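Local coordinates for protein alcohol oxidase (Myceliophthora thermophila, PDB 6F74) that is a VAO-type flavoprotein oxidase that binds FAD and probably couples oxidation of its substrate to reduction of molecular oxygen, at residues G290-G295 with F576-C581; A554-N559 with T580-E585. All coordinates share one frame; numbering follows the deposited sequence.

Interaction 1 of 2, residues G290-G295 with F576-C581. With FAD (flavin-adenine dinucleotide), chain I.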
# COMPACT_ATOMS: atom_id res chain seq x y z
N GLY A 290 2.67 -5.69 11.67
CA GLY A 290 2.72 -4.56 12.58
C GLY A 290 3.25 -3.28 12.00
O GLY A 290 3.58 -2.37 12.74
N GLY A 291 3.34 -3.21 10.68
CA GLY A 291 3.77 -2.02 10.00
C GLY A 291 5.26 -1.82 9.95
O GLY A 291 6.02 -2.73 10.24
N PRO A 292 5.70 -0.63 9.52
CA PRO A 292 7.11 -0.26 9.50
C PRO A 292 7.59 0.29 10.81
O PRO A 292 6.79 0.61 11.69
CB PRO A 292 7.18 0.82 8.41
CG PRO A 292 5.75 1.15 8.05
CD PRO A 292 4.86 0.47 9.02
N GLY A 293 8.91 0.38 10.92
CA GLY A 293 9.57 1.16 11.99
C GLY A 293 10.21 0.38 13.11
O GLY A 293 10.43 0.94 14.18
N TYR A 294 10.45 -0.91 12.88
CA TYR A 294 11.09 -1.77 13.89
C TYR A 294 12.59 -1.88 13.68
O TYR A 294 13.34 -2.11 14.61
CB TYR A 294 10.43 -3.15 13.94
CG TYR A 294 8.96 -3.08 14.23
CD1 TYR A 294 8.48 -2.99 15.53
CD2 TYR A 294 8.03 -3.08 13.19
CE1 TYR A 294 7.13 -2.92 15.80
CE2 TYR A 294 6.67 -3.00 13.44
CZ TYR A 294 6.22 -2.94 14.74
OH TYR A 294 4.87 -2.89 14.99
N GLY A 295 13.01 -1.62 12.44
CA GLY A 295 14.41 -1.78 12.02
C GLY A 295 14.43 -1.57 10.53
O GLY A 295 13.36 -1.48 9.92
N PHE A 576 13.19 5.25 13.97
CA PHE A 576 12.45 4.97 12.77
C PHE A 576 11.01 5.43 12.80
O PHE A 576 10.15 4.83 12.13
CB PHE A 576 12.54 3.47 12.47
CG PHE A 576 13.95 2.93 12.46
CD1 PHE A 576 14.91 3.52 11.66
CD2 PHE A 576 14.29 1.81 13.19
CE1 PHE A 576 16.21 3.01 11.62
CE2 PHE A 576 15.59 1.32 13.18
CZ PHE A 576 16.55 1.91 12.38
N PHE A 577 10.75 6.52 13.52
CA PHE A 577 9.43 7.12 13.59
C PHE A 577 8.79 7.21 12.22
O PHE A 577 9.43 7.66 11.28
CB PHE A 577 9.44 8.52 14.19
CG PHE A 577 8.09 9.19 14.16
CD1 PHE A 577 7.17 8.98 15.20
CD2 PHE A 577 7.71 9.97 13.09
CE1 PHE A 577 5.92 9.55 15.17
CE2 PHE A 577 6.45 10.54 13.05
CZ PHE A 577 5.55 10.32 14.08
N CYS A 578 7.56 6.74 12.12
CA CYS A 578 6.72 7.11 11.00
C CYS A 578 5.29 7.33 11.45
O CYS A 578 4.84 6.80 12.48
CB CYS A 578 6.81 6.12 9.82
SG CYS A 578 6.90 4.38 10.27
N ARG A 579 4.62 8.18 10.69
CA ARG A 579 3.24 8.61 10.92
C ARG A 579 2.28 7.40 10.96
O ARG A 579 2.28 6.62 10.04
CB ARG A 579 2.86 9.54 9.75
CG ARG A 579 1.63 10.31 10.03
CD ARG A 579 1.27 11.26 8.91
NE ARG A 579 -0.16 11.53 9.12
CZ ARG A 579 -1.16 10.81 8.62
NH1 ARG A 579 -0.96 9.78 7.76
NH2 ARG A 579 -2.39 11.15 8.95
N THR A 580 1.48 7.27 12.02
CA THR A 580 0.57 6.13 12.25
C THR A 580 1.26 4.81 12.57
O THR A 580 0.57 3.83 12.89
CB THR A 580 -0.44 5.82 11.09
OG1 THR A 580 0.22 5.18 9.98
CG2 THR A 580 -1.20 7.05 10.63
N CYS A 581 2.59 4.74 12.49
CA CYS A 581 3.31 3.49 12.76
C CYS A 581 3.18 3.20 14.25
O CYS A 581 2.78 4.07 15.05
CB CYS A 581 4.78 3.57 12.31
SG CYS A 581 4.94 3.87 10.53
PA FAD I . 7.77 3.31 0.65
O1A FAD I . 7.03 4.64 0.54
O2A FAD I . 9.16 3.27 0.11
O5B FAD I . 7.76 2.89 2.18
C5B FAD I . 6.54 2.62 2.81
C4B FAD I . 6.77 2.55 4.31
O4B FAD I . 7.63 1.44 4.54
C3B FAD I . 7.47 3.73 4.94
O3B FAD I . 7.04 3.80 6.30
C2B FAD I . 8.93 3.35 4.95
O2B FAD I . 9.69 3.88 6.04
C1B FAD I . 8.85 1.86 5.13
N9A FAD I . 9.93 1.08 4.51
C8A FAD I . 10.14 0.90 3.20
N7A FAD I . 11.19 0.09 2.98
C5A FAD I . 11.66 -0.26 4.18
C6A FAD I . 12.75 -1.11 4.64
N6A FAD I . 13.51 -1.71 3.69
N1A FAD I . 12.94 -1.23 5.98
C2A FAD I . 12.14 -0.59 6.87
N3A FAD I . 11.09 0.20 6.51
C4A FAD I . 10.82 0.38 5.19
N1 FAD I . -0.59 -2.53 -1.95
C2 FAD I . -1.20 -3.73 -2.05
O2 FAD I . -1.41 -4.39 -1.00
N3 FAD I . -1.58 -4.24 -3.23
C4 FAD I . -1.40 -3.59 -4.39
O4 FAD I . -1.77 -4.06 -5.49
C4X FAD I . -0.76 -2.26 -4.37
N5 FAD I . -0.56 -1.55 -5.50
C5X FAD I . 0.04 -0.34 -5.45
C6 FAD I . 0.26 0.37 -6.63
C7 FAD I . 0.89 1.60 -6.64
C7M FAD I . 1.01 2.24 -8.00
C8 FAD I . 1.37 2.18 -5.35
C8M FAD I . 2.11 3.51 -5.27
C9 FAD I . 1.13 1.49 -4.17
C9A FAD I . 0.50 0.24 -4.15
N10 FAD I . 0.28 -0.51 -2.97
C10 FAD I . -0.36 -1.76 -3.05
C1' FAD I . 0.60 0.00 -1.62
C2' FAD I . 1.87 -0.41 -0.95
O2' FAD I . 1.63 -1.69 -0.35
C3' FAD I . 2.21 0.58 0.17
O3' FAD I . 2.19 1.94 -0.32
C4' FAD I . 3.55 0.28 0.81
O4' FAD I . 3.82 1.23 1.85
C5' FAD I . 4.68 0.29 -0.22
O5' FAD I . 5.92 -0.01 0.40
P FAD I . 7.16 0.64 -0.33
O1P FAD I . 7.10 0.37 -1.81
O2P FAD I . 8.36 0.23 0.45
O3P FAD I . 6.83 2.21 -0.09
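The carbonyl oxygen of G293 lies against F576, 3.7 Å from its CB and near the plane at the ring's edge, while accepting a hydrogen bond from NZ of K567. One buried oxygen thus meets an aromatic residue and a charged tip. The F576 ring is turned back beside its own backbone N, CG anti to the carbonyl carbon (chi1 -52°), which carries CE2 to 3.5 Å from CA of G295. The backbone of G295 lies over the ring face through its carbonyl carbon. G293 is suited by its positive phi (106°), and the absence of a side chain leaves room for F576 O and C578 SG, which approach the side where a CB would stand.

Next along the loop, P292 packs on the disulfide, in which SG of C578 and SG of C581 are 2.0 Å apart. The link spans a type II turn closed by the C581 N to C578 O hydrogen bond. The two sulfurs meet different parts of the pyrrolidine: CD of P292 is 3.7 Å from SG of C581, whereas its CB is 4.0 Å from SG of C578. A compact, rigid ring and a covalent link make a firm apolar surface here, and it reaches the cofactor: CG of P292 comes within 3.4 Å of FAD O3B on the adenosine ribose. G295 O approaches FAD C2A on the adenine. This loop therefore lines the adenosine end of the FAD pocket.

The CB of Y294 is directed away from F576-C581, and the OH donates a 2.6 Å hydrogen bond to G290 O from 34° off the carbonyl plane, bracing the loop from within. The ring lodges between helix 281-287, through L283, A286 and I287, and helix 560-570, through H563 and K567; the loop leads into strand 296-306.

Interaction 2 of 2, residues A554-N559 with T580-E585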
# COMPACT_ATOMS: atom_id res chain seq x y z
N ALA A 554 -8.07 0.20 14.18
CA ALA A 554 -8.30 -0.15 12.77
C ALA A 554 -7.10 -0.89 12.18
O ALA A 554 -7.25 -1.96 11.62
CB ALA A 554 -8.58 1.11 11.97
N PHE A 555 -5.93 -0.32 12.36
CA PHE A 555 -4.73 -0.77 11.67
C PHE A 555 -4.14 -2.05 12.27
O PHE A 555 -3.77 -2.96 11.54
CB PHE A 555 -3.68 0.36 11.68
CG PHE A 555 -3.93 1.48 10.67
CD1 PHE A 555 -5.17 1.68 10.04
CD2 PHE A 555 -2.88 2.36 10.36
CE1 PHE A 555 -5.35 2.72 9.14
CE2 PHE A 555 -3.06 3.38 9.45
CZ PHE A 555 -4.31 3.57 8.84
N TYR A 556 -4.09 -2.11 13.59
CA TYR A 556 -3.36 -3.15 14.34
C TYR A 556 -4.24 -4.09 15.16
O TYR A 556 -3.87 -5.25 15.40
CB TYR A 556 -2.32 -2.46 15.25
CG TYR A 556 -1.47 -1.49 14.47
CD1 TYR A 556 -0.60 -1.93 13.48
CD2 TYR A 556 -1.56 -0.12 14.68
CE1 TYR A 556 0.17 -1.03 12.74
CE2 TYR A 556 -0.79 0.78 13.95
CZ TYR A 556 0.07 0.30 12.97
OH TYR A 556 0.83 1.18 12.24
N GLY A 557 -5.41 -3.59 15.59
CA GLY A 557 -6.30 -4.36 16.44
C GLY A 557 -5.67 -4.78 17.76
O GLY A 557 -4.81 -4.11 18.32
N LYS A 558 -6.09 -5.96 18.21
CA LYS A 558 -5.66 -6.52 19.48
C LYS A 558 -4.19 -6.95 19.50
O LYS A 558 -3.65 -7.18 20.57
CB LYS A 558 -6.56 -7.71 19.83
CG LYS A 558 -8.01 -7.32 19.96
CD LYS A 558 -8.77 -8.46 20.62
CE LYS A 558 -10.26 -8.30 20.42
NZ LYS A 558 -10.99 -9.17 21.39
N ASN A 559 -3.53 -7.04 18.35
CA ASN A 559 -2.08 -7.27 18.30
C ASN A 559 -1.26 -6.06 18.76
O ASN A 559 -0.05 -6.18 18.88
CB ASN A 559 -1.62 -7.63 16.88
CG ASN A 559 -2.16 -8.96 16.41
OD1 ASN A 559 -2.69 -9.73 17.21
ND2 ASN A 559 -2.04 -9.23 15.11
N THR A 580 1.48 7.27 12.02
CA THR A 580 0.57 6.13 12.25
C THR A 580 1.26 4.81 12.57
O THR A 580 0.57 3.83 12.89
CB THR A 580 -0.44 5.82 11.09
OG1 THR A 580 0.22 5.18 9.98
CG2 THR A 580 -1.20 7.05 10.63
N CYS A 581 2.59 4.74 12.49
CA CYS A 581 3.31 3.49 12.76
C CYS A 581 3.18 3.20 14.25
O CYS A 581 2.78 4.07 15.05
CB CYS A 581 4.78 3.57 12.31
SG CYS A 581 4.94 3.87 10.53
N VAL A 582 3.45 1.95 14.60
CA VAL A 582 3.28 1.52 15.99
C VAL A 582 4.19 2.41 16.86
O VAL A 582 5.39 2.60 16.55
CB VAL A 582 3.63 0.03 16.14
CG1 VAL A 582 3.79 -0.34 17.59
CG2 VAL A 582 2.54 -0.81 15.47
N GLY A 583 3.60 2.96 17.93
CA GLY A 583 4.33 3.83 18.85
C GLY A 583 4.37 5.30 18.51
O GLY A 583 4.89 6.07 19.30
N ALA A 584 3.79 5.69 17.37
CA ALA A 584 3.88 7.07 16.88
C ALA A 584 3.17 8.07 17.77
O ALA A 584 3.50 9.25 17.75
CB ALA A 584 3.33 7.15 15.44
N GLU A 585 2.20 7.60 18.55
CA GLU A 585 1.50 8.43 19.52
C GLU A 585 2.36 8.99 20.65
O GLU A 585 1.90 9.87 21.40
CB GLU A 585 0.30 7.66 20.12
CG GLU A 585 0.65 6.48 21.02
CD GLU A 585 0.84 5.16 20.30
OE1 GLU A 585 1.13 5.10 19.05
OE2 GLU A 585 0.69 4.14 21.03
O HOH W 1 1.29 2.43 9.77
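Y556 and V582 meet at the last part of helix 551-556, in the berberine-like C-terminal part of this VAO-type oxidase, where a type II turn from C581 to A584 presents the valine. From CB the tyrosine turns beside its own backbone N (chi1 -51°), which aims the ring at T580-V582. CG stays about 4.2 Å from the valine's CG2. CD1 is nearer to that methyl, and CE1 is nearest, at 3.6 Å. CG2 stands over the ring face, 14° off the normal and 3.7 Å from the centroid, a CH-pi contact. Behind the other face, CB of F555 sits over the ring's centre, 3.6 Å above its plane, so the aromatic is sandwiched between aliphatic carbons.

At the far edge, CE2 and CZ border the carbonyl oxygen of T580, which lies in the ring plane. Tyrosine suits this place because it joins a broad apolar body to a hydroxyl that reaches beyond it: OH donates to T580 O over 2.7 Å, with a C=O...donor angle of 131°. The same OH lies close to CA of C581, so the tip rests on the backbone at the first residue of the turn. G583 takes the turn position that requires positive phi, natural for glycine, while the branched V582 also fills space against Y560, H563, L564 and K567 of helix 560-570.

F555 meets the side chain of T580, its ring edge toward OG1, with CE2 3.8 Å from it. G557, again with positive phi, is the first residue to leave helical backbone angles, which glycine tolerates easily. A water links the two polar side chains, donating to Y556 OH at 2.8 Å and to OG1 of T580 at 3.0 Å; the tyrosine oxygen thus serves as donor and acceptor at once.

Overall arrangement
Both contacts are buried, lie on the same side of the chain's centre and have centres about 9 Å apart. They share T580 and C581, so one C-terminal loop uses successive turns to hold two different elements: the glycine-rich loop before strand 296-306 in interaction 1, and the last part of helix 551-556 in interaction 2. Interaction 1 relies on apolar packing of proline, phenylalanine and a disulfide beside the FAD adenosine, whereas interaction 2 combines a CH-pi contact with a tyrosine hydrogen bond and a bridging water. V582 joins them directly, its CG2 touching Y294 OH and G290 O, and A584 packs against F577 and C578.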